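Local coordinates for protein bacilliredoxin BrxA (Bacillus subtilis, PDB 3FHK) that removes bacillithiol from S-bacillithiolated proteins as a dithiol bacilliredoxin, using a CXC active-site motif, and has protein disulfide isomerase activity, at residues A111-G115 / K116-H120. The protein carries 2 engineered substitutions. Sequence-based numbering, arbitrary orientation.
With SO4 (sulfate ion), chain G.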
loop_
_atom_site.group_PDB
_atom_site.type_symbol
_atom_site.label_atom_id
_atom_site.label_comp_id
_atom_site.label_asym_id
_atom_site.label_seq_id
_atom_site.Cartn_x
_atom_site.Cartn_y
_atom_site.Cartn_z
ATOM N N ALA A 111 31.150 16.285 4.522
ATOM C CA ALA A 111 32.588 16.422 4.401
ATOM C C ALA A 111 32.982 17.753 3.785
ATOM O O ALA A 111 32.384 18.201 2.801
ATOM C CB ALA A 111 33.194 15.258 3.598
ATOM N N LEU A 112 33.985 18.379 4.398
ATOM C CA LEU A 112 34.694 19.513 3.829
ATOM C C LEU A 112 35.924 18.964 3.102
ATOM O O LEU A 112 36.771 18.292 3.712
ATOM C CB LEU A 112 35.139 20.469 4.938
ATOM C CG LEU A 112 35.046 21.984 4.705
ATOM C CD1 LEU A 112 36.144 22.723 5.461
ATOM C CD2 LEU A 112 35.086 22.351 3.231
ATOM N N LEU A 113 36.012 19.236 1.803
ATOM C CA LEU A 113 37.145 18.802 0.982
ATOM C C LEU A 113 38.084 19.947 0.652
ATOM O O LEU A 113 37.667 21.097 0.550
ATOM C CB LEU A 113 36.648 18.261 -0.355
ATOM C CG LEU A 113 36.090 16.847 -0.479
ATOM C CD1 LEU A 113 35.531 16.338 0.833
ATOM C CD2 LEU A 113 35.038 16.840 -1.573
ATOM N N LYS A 114 39.358 19.617 0.479
ATOM C CA LYS A 114 40.300 20.471 -0.229
ATOM C C LYS A 114 40.720 19.602 -1.403
ATOM O O LYS A 114 41.201 18.487 -1.199
ATOM C CB LYS A 114 41.499 20.810 0.656
ATOM C CG LYS A 114 42.616 21.574 -0.043
ATOM C CD LYS A 114 42.629 23.055 0.325
ATOM C CE LYS A 114 41.566 23.839 -0.431
ATOM N NZ LYS A 114 41.597 25.304 -0.124
ATOM N N GLY A 115 40.502 20.080 -2.626
ATOM C CA GLY A 115 40.556 19.202 -3.782
ATOM C C GLY A 115 39.558 18.073 -3.566
ATOM O O GLY A 115 38.381 18.319 -3.289
ATOM N N LYS A 116 40.017 16.832 -3.663
ATOM C CA LYS A 116 39.153 15.697 -3.347
ATOM C C LYS A 116 39.532 15.015 -2.020
ATOM O O LYS A 116 39.086 13.908 -1.725
ATOM C CB LYS A 116 39.121 14.691 -4.499
ATOM C CG LYS A 116 40.468 14.106 -4.859
ATOM C CD LYS A 116 40.368 13.152 -6.045
ATOM C CE LYS A 116 41.635 12.309 -6.180
ATOM N NZ LYS A 116 41.490 11.236 -7.209
ATOM N N GLU A 117 40.345 15.694 -1.219
ATOM C CA GLU A 117 40.755 15.175 0.080
ATOM C C GLU A 117 39.896 15.750 1.208
ATOM O O GLU A 117 39.679 16.956 1.269
ATOM C CB GLU A 117 42.224 15.517 0.347
ATOM C CG GLU A 117 42.658 15.202 1.776
ATOM C CD GLU A 117 43.947 15.906 2.186
ATOM O OE1 GLU A 117 44.932 15.198 2.497
ATOM O OE2 GLU A 117 43.976 17.159 2.197
ATOM N N VAL A 118 39.421 14.890 2.103
ATOM C CA VAL A 118 38.669 15.346 3.271
ATOM C C VAL A 118 39.576 16.089 4.245
ATOM O O VAL A 118 40.627 15.580 4.626
ATOM C CB VAL A 118 37.995 14.168 3.991
ATOM C CG1 VAL A 118 37.264 14.642 5.258
ATOM C CG2 VAL A 118 37.021 13.462 3.041
ATOM N N VAL A 119 39.192 17.307 4.623
ATOM C CA VAL A 119 39.931 18.031 5.654
ATOM C C VAL A 119 39.078 18.215 6.910
ATOM O O VAL A 119 39.573 18.612 7.966
ATOM C CB VAL A 119 40.455 19.398 5.158
ATOM C CG1 VAL A 119 41.480 19.215 4.041
ATOM C CG2 VAL A 119 39.287 20.321 4.723
ATOM N N HIS A 120 37.788 17.940 6.795
ATOM C CA HIS A 120 36.931 17.929 7.973
ATOM C C HIS A 120 35.698 17.079 7.723
ATOM O O HIS A 120 35.075 17.176 6.677
ATOM C CB HIS A 120 36.527 19.341 8.395
ATOM C CG HIS A 120 35.808 19.381 9.705
ATOM N ND1 HIS A 120 36.465 19.305 10.917
ATOM C CD2 HIS A 120 34.487 19.457 9.997
ATOM C CE1 HIS A 120 35.580 19.348 11.896
ATOM N NE2 HIS A 120 34.376 19.443 11.370
HETATM S S SO4 G . 39.645 20.120 11.797
HETATM O O1 SO4 G . 39.255 18.721 11.626
HETATM O O2 SO4 G . 39.106 20.588 13.072
HETATM O O3 SO4 G . 41.101 20.252 11.821
HETATM O O4 SO4 G . 39.114 20.912 10.690
#
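L112 and K114 pair antiparallel with H120 and E117 across a tight hairpin that reverses through a type II' turn, with G115 and K116 at its two corners. K114 N gives a bond of 2.8 Å to E117 O, and E117 N returns one to K114 O. G115 takes the first corner at a phi of 57°. Further along, the register slips by one residue: L112 O accepts both V119 N, at 2.8 Å, and H120 N, in a longer bond of 3.3 Å, while L112 N reaches H120 O.

At the slip, V119 lies beside L112 and K114. Its chi1 of -64° puts CG1 anti to the carbonyl carbon, 3.7 Å from K114 CB, and leaves CG2 between the backbone N and the carbonyl carbon, 3.4 Å from L112 O and also meeting L112 CD1. V119 thus bridges two side chains of the facing strand, and H146 of the C-terminal helix touches both it and L112. L113 and V118 are the non-hydrogen-bonded pair; their side chains diverge, yet L113 CD1 still meets V118 CG2 at 3.9 Å. L113 also packs on T48 and V50 of strand 47-53 and on M41 of helix 34-43. The extended chain of K116 carries NZ to a salt bridge with E42.

H120 places CB against L112 CB, and CG, anti to the backbone N (chi1 -172°), brings ND1 to the sulfate. ND1 donates to sulfate O1 at 2.9 Å, in the plane of the ring; NE2 is held by N138, so both ring nitrogens are engaged. H146 also binds the sulfate, probably picked up from the crystallisation liquor.

The whole is a beta hairpin with a classic bulge in the mixed sheet of this thioredoxin-superfamily fold; its second strand, 117-122, is the outermost within this chain, while 109-114 pairs on its other side with strand 47-53.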